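Local coordinates for protein alkaline phosphatase (Antarctic bacterium, PDB 2W5V) that probably hydrolyses phosphate monoesters as a zinc- and magnesium-dependent alkaline phosphatase, working through a phosphorylated serine intermediate, at residues 30-38 and 366-374. The protein carries 1 engineered substitution. Residues are numbered along the deposited sequence; the frame is centred on the assembly and turned at random.
Sequences QLKTPKNVI and KILKVTKWN
Val37 and Pro34 press against the last turn of helix 362-371, joining the start of a central strand of the alkaline phosphatase alpha/beta fold to the C-terminal helix that packs over the sheet. The tight part is mostly apolar. Val37 CG2 lies 3.7 Å from Thr371 CG2, with Ile367 and the Trp373 ring more loosely around it, while Pro34 CG meets Val370 CG2 at 3.9 Å. Pro34 CD and Thr33 CG2 also crowd Val370 O, Pro34 CD at 3.2 Å. Leu295 of the neighbouring strand 294-299 touches both Pro34 and Val370 and extends this core. Thr371 turns its two branches to different tasks: the methyl faces Val37, and OG1, set between backbone N and carbonyl carbon (chi1 61°), sits above one face of the Trp373 indole, offset toward its rim, and accepts a hydrogen bond from the backbone N-H of Trp373 (3.3 Å from OG1 to N) in an ST turn. The helix ends here, Lys372 having positive phi.

Toward solvent the segments are linked largely through waters. One donates to both Lys32 O and Val370 O, another to Pro34 O and Thr371 O. The extended Lys372 chain crosses Thr33 at about a right angle, bringing CE to 3.3 Å from Thr33 OG1, and a third water joins that hydroxyl to Lys372 NZ. At the indole edge a fourth water, in the ring plane, accepts from Trp373 NE1 at 2.9 Å and donates to Lys35 O at 2.8 Å.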
loop_
_atom_site.group_PDB
_atom_site.type_symbol
_atom_site.label_atom_id
_atom_site.label_comp_id
_atom_site.label_asym_id
_atom_site.label_seq_id
_atom_site.Cartn_x
_atom_site.Cartn_y
_atom_site.Cartn_z
ATOM N N GLN B 30 -12.952 -6.541 22.136
ATOM C CA GLN B 30 -12.531 -7.802 22.734
ATOM C C GLN B 30 -12.242 -8.849 21.655
ATOM O O GLN B 30 -13.145 -9.554 21.201
ATOM C CB GLN B 30 -13.611 -8.319 23.685
ATOM C CG GLN B 30 -13.133 -9.371 24.671
ATOM C CD GLN B 30 -12.438 -8.765 25.874
ATOM O OE1 GLN B 30 -12.801 -7.683 26.335
ATOM N NE2 GLN B 30 -11.434 -9.466 26.393
ATOM N N LEU B 31 -10.979 -8.950 21.253
ATOM C CA LEU B 31 -10.583 -9.847 20.170
ATOM C C LEU B 31 -10.324 -11.268 20.655
ATOM O O LEU B 31 -10.051 -11.496 21.828
ATOM C CB LEU B 31 -9.324 -9.326 19.475
ATOM C CG LEU B 31 -9.363 -7.915 18.894
ATOM C CD1 LEU B 31 -8.035 -7.622 18.213
ATOM C CD2 LEU B 31 -10.520 -7.774 17.920
ATOM N N LYS B 32 -10.402 -12.222 19.739
ATOM C CA LYS B 32 -10.045 -13.592 20.061
ATOM C C LYS B 32 -8.541 -13.680 20.271
ATOM O O LYS B 32 -7.790 -12.826 19.804
ATOM C CB LYS B 32 -10.466 -14.538 18.939
ATOM C CG LYS B 32 -11.930 -14.439 18.572
ATOM C CD LYS B 32 -12.448 -15.765 18.049
ATOM C CE LYS B 32 -11.655 -16.243 16.848
ATOM N NZ LYS B 32 -12.120 -17.579 16.373
ATOM N N THR B 33 -8.108 -14.724 20.966
ATOM C CA THR B 33 -6.701 -14.911 21.288
ATOM C C THR B 33 -6.095 -16.059 20.484
ATOM O O THR B 33 -6.525 -17.202 20.616
ATOM C CB THR B 33 -6.541 -15.197 22.787
ATOM O OG1 THR B 33 -7.088 -14.100 23.529
ATOM C CG2 THR B 33 -5.067 -15.373 23.154
ATOM N N PRO B 34 -5.094 -15.760 19.641
ATOM C CA PRO B 34 -4.458 -16.832 18.866
ATOM C C PRO B 34 -3.577 -17.691 19.754
ATOM O O PRO B 34 -2.903 -17.158 20.636
ATOM C CB PRO B 34 -3.558 -16.083 17.876
ATOM C CG PRO B 34 -3.545 -14.647 18.309
ATOM C CD PRO B 34 -4.377 -14.481 19.534
ATOM N N LYS B 35 -3.577 -18.996 19.518
ATOM C CA LYS B 35 -2.651 -19.894 20.200
ATOM C C LYS B 35 -1.291 -19.871 19.511
ATOM O O LYS B 35 -0.243 -19.852 20.165
ATOM C CB LYS B 35 -3.212 -21.312 20.197
ATOM C CG LYS B 35 -2.238 -22.391 20.674
ATOM C CD LYS B 35 -2.915 -23.764 20.675
ATOM C CE LYS B 35 -2.006 -24.843 21.236
ATOM N NZ LYS B 35 -2.734 -26.120 21.482
ATOM N N ASN B 36 -1.321 -19.860 18.182
ATOM C CA ASN B 36 -0.121 -19.879 17.355
ATOM C C ASN B 36 0.028 -18.602 16.540
ATOM O O ASN B 36 -0.958 -17.935 16.227
ATOM C CB ASN B 36 -0.180 -21.056 16.381
ATOM C CG ASN B 36 -0.545 -22.359 17.057
ATOM O OD1 ASN B 36 0.135 -22.800 17.977
ATOM N ND2 ASN B 36 -1.615 -22.994 16.586
ATOM N N VAL B 37 1.262 -18.285 16.167
ATOM C CA VAL B 37 1.535 -17.133 15.322
ATOM C C VAL B 37 2.532 -17.522 14.228
ATOM O O VAL B 37 3.556 -18.149 14.501
ATOM C CB VAL B 37 2.137 -15.980 16.129
ATOM C CG1 VAL B 37 2.448 -14.807 15.209
ATOM C CG2 VAL B 37 1.190 -15.552 17.233
ATOM N N ILE B 38 2.208 -17.179 12.987
ATOM C CA ILE B 38 3.144 -17.327 11.884
ATOM C C ILE B 38 3.398 -15.943 11.299
ATOM O O ILE B 38 2.468 -15.268 10.867
ATOM C CB ILE B 38 2.586 -18.247 10.794
ATOM C CG1 ILE B 38 2.289 -19.641 11.369
ATOM C CG2 ILE B 38 3.563 -18.322 9.628
ATOM C CD1 ILE B 38 1.430 -20.508 10.461
ATOM N N LYS B 366 2.097 -5.596 19.201
ATOM C CA LYS B 366 0.800 -6.135 18.823
ATOM C C LYS B 366 0.757 -7.661 18.924
ATOM O O LYS B 366 -0.250 -8.216 19.347
ATOM C CB LYS B 366 0.407 -5.662 17.417
ATOM C CG LYS B 366 0.157 -4.145 17.339
ATOM C CD LYS B 366 -0.111 -3.717 15.892
ATOM C CE LYS B 366 -0.501 -2.242 15.814
ATOM N NZ LYS B 366 -1.848 -2.003 16.411
ATOM N N ILE B 367 1.834 -8.341 18.533
ATOM C CA ILE B 367 1.872 -9.801 18.685
ATOM C C ILE B 367 1.807 -10.160 20.165
ATOM O O ILE B 367 1.057 -11.040 20.573
ATOM C CB ILE B 367 3.128 -10.422 18.072
ATOM C CG1 ILE B 367 3.070 -10.346 16.545
ATOM C CG2 ILE B 367 3.271 -11.872 18.516
ATOM C CD1 ILE B 367 4.412 -10.663 15.873
ATOM N N LEU B 368 2.588 -9.453 20.969
ATOM C CA LEU B 368 2.562 -9.657 22.412
ATOM C C LEU B 368 1.141 -9.416 22.960
ATOM O O LEU B 368 0.609 -10.222 23.729
ATOM C CB LEU B 368 3.596 -8.736 23.070
ATOM C CG LEU B 368 4.088 -9.024 24.478
ATOM C CD1 LEU B 368 4.372 -10.510 24.656
ATOM C CD2 LEU B 368 5.333 -8.190 24.758
ATOM N N LYS B 369 0.511 -8.325 22.527
ATOM C CA LYS B 369 -0.824 -7.983 23.004
ATOM C C LYS B 369 -1.881 -9.056 22.707
ATOM O O LYS B 369 -2.639 -9.445 23.592
ATOM C CB LYS B 369 -1.281 -6.637 22.434
ATOM C CG LYS B 369 -2.691 -6.266 22.846
ATOM C CD LYS B 369 -3.142 -4.956 22.227
ATOM C CE LYS B 369 -4.599 -4.668 22.583
ATOM N NZ LYS B 369 -5.047 -3.346 22.060
ATOM N N VAL B 370 -1.943 -9.530 21.468
ATOM C CA VAL B 370 -3.002 -10.468 21.102
ATOM C C VAL B 370 -2.794 -11.881 21.660
ATOM O O VAL B 370 -3.762 -12.570 21.962
ATOM C CB VAL B 370 -3.262 -10.507 19.570
ATOM C CG1 VAL B 370 -3.548 -9.100 19.063
ATOM C CG2 VAL B 370 -2.085 -11.117 18.830
ATOM N N THR B 371 -1.542 -12.305 21.806
ATOM C CA THR B 371 -1.257 -13.641 22.332
ATOM C C THR B 371 -1.393 -13.689 23.849
ATOM O O THR B 371 -1.568 -14.759 24.418
ATOM C CB THR B 371 0.171 -14.090 22.038
ATOM O OG1 THR B 371 1.088 -13.185 22.670
ATOM C CG2 THR B 371 0.424 -14.161 20.526
ATOM N N LYS B 372 -1.277 -12.532 24.492
ATOM C CA LYS B 372 -1.337 -12.443 25.958
ATOM C C LYS B 372 -0.205 -13.194 26.663
ATOM O O LYS B 372 -0.308 -13.549 27.842
ATOM C CB LYS B 372 -2.727 -12.862 26.465
ATOM C CG LYS B 372 -3.829 -12.072 25.734
ATOM C CD LYS B 372 -5.240 -12.364 26.210
ATOM C CE LYS B 372 -6.227 -11.513 25.409
ATOM N NZ LYS B 372 -7.635 -11.683 25.860
ATOM N N TRP B 373 0.896 -13.408 25.948
ATOM C CA TRP B 373 2.076 -14.011 26.560
ATOM C C TRP B 373 2.642 -13.111 27.663
ATOM O O TRP B 373 2.533 -11.883 27.582
ATOM C CB TRP B 373 3.156 -14.271 25.504
ATOM C CG TRP B 373 2.767 -15.301 24.494
ATOM C CD1 TRP B 373 1.854 -16.306 24.656
ATOM C CD2 TRP B 373 3.304 -15.454 23.176
ATOM N NE1 TRP B 373 1.781 -17.065 23.516
ATOM C CE2 TRP B 373 2.662 -16.564 22.591
ATOM C CE3 TRP B 373 4.265 -14.765 22.436
ATOM C CZ2 TRP B 373 2.942 -16.992 21.290
ATOM C CZ3 TRP B 373 4.543 -15.192 21.140
ATOM C CH2 TRP B 373 3.882 -16.295 20.583
ATOM N N ASN B 374 3.229 -13.721 28.692
ATOM C CA ASN B 374 3.937 -12.962 29.729
ATOM C C ASN B 374 5.211 -12.329 29.167
ATOM O O ASN B 374 6.024 -13.007 28.542
ATOM C CB ASN B 374 4.314 -13.855 30.914
ATOM C CG ASN B 374 3.107 -14.510 31.570
ATOM O OD1 ASN B 374 3.013 -15.731 31.632
ATOM N ND2 ASN B 374 2.184 -13.700 32.060
HETATM O O HOH W 1 -6.255 -11.178 21.629
HETATM O O HOH W 2 -7.477 -14.729 26.179
HETATM O O HOH W 3 -2.027 -17.336 23.098
HETATM O O HOH W 4 -0.044 -19.166 22.821
#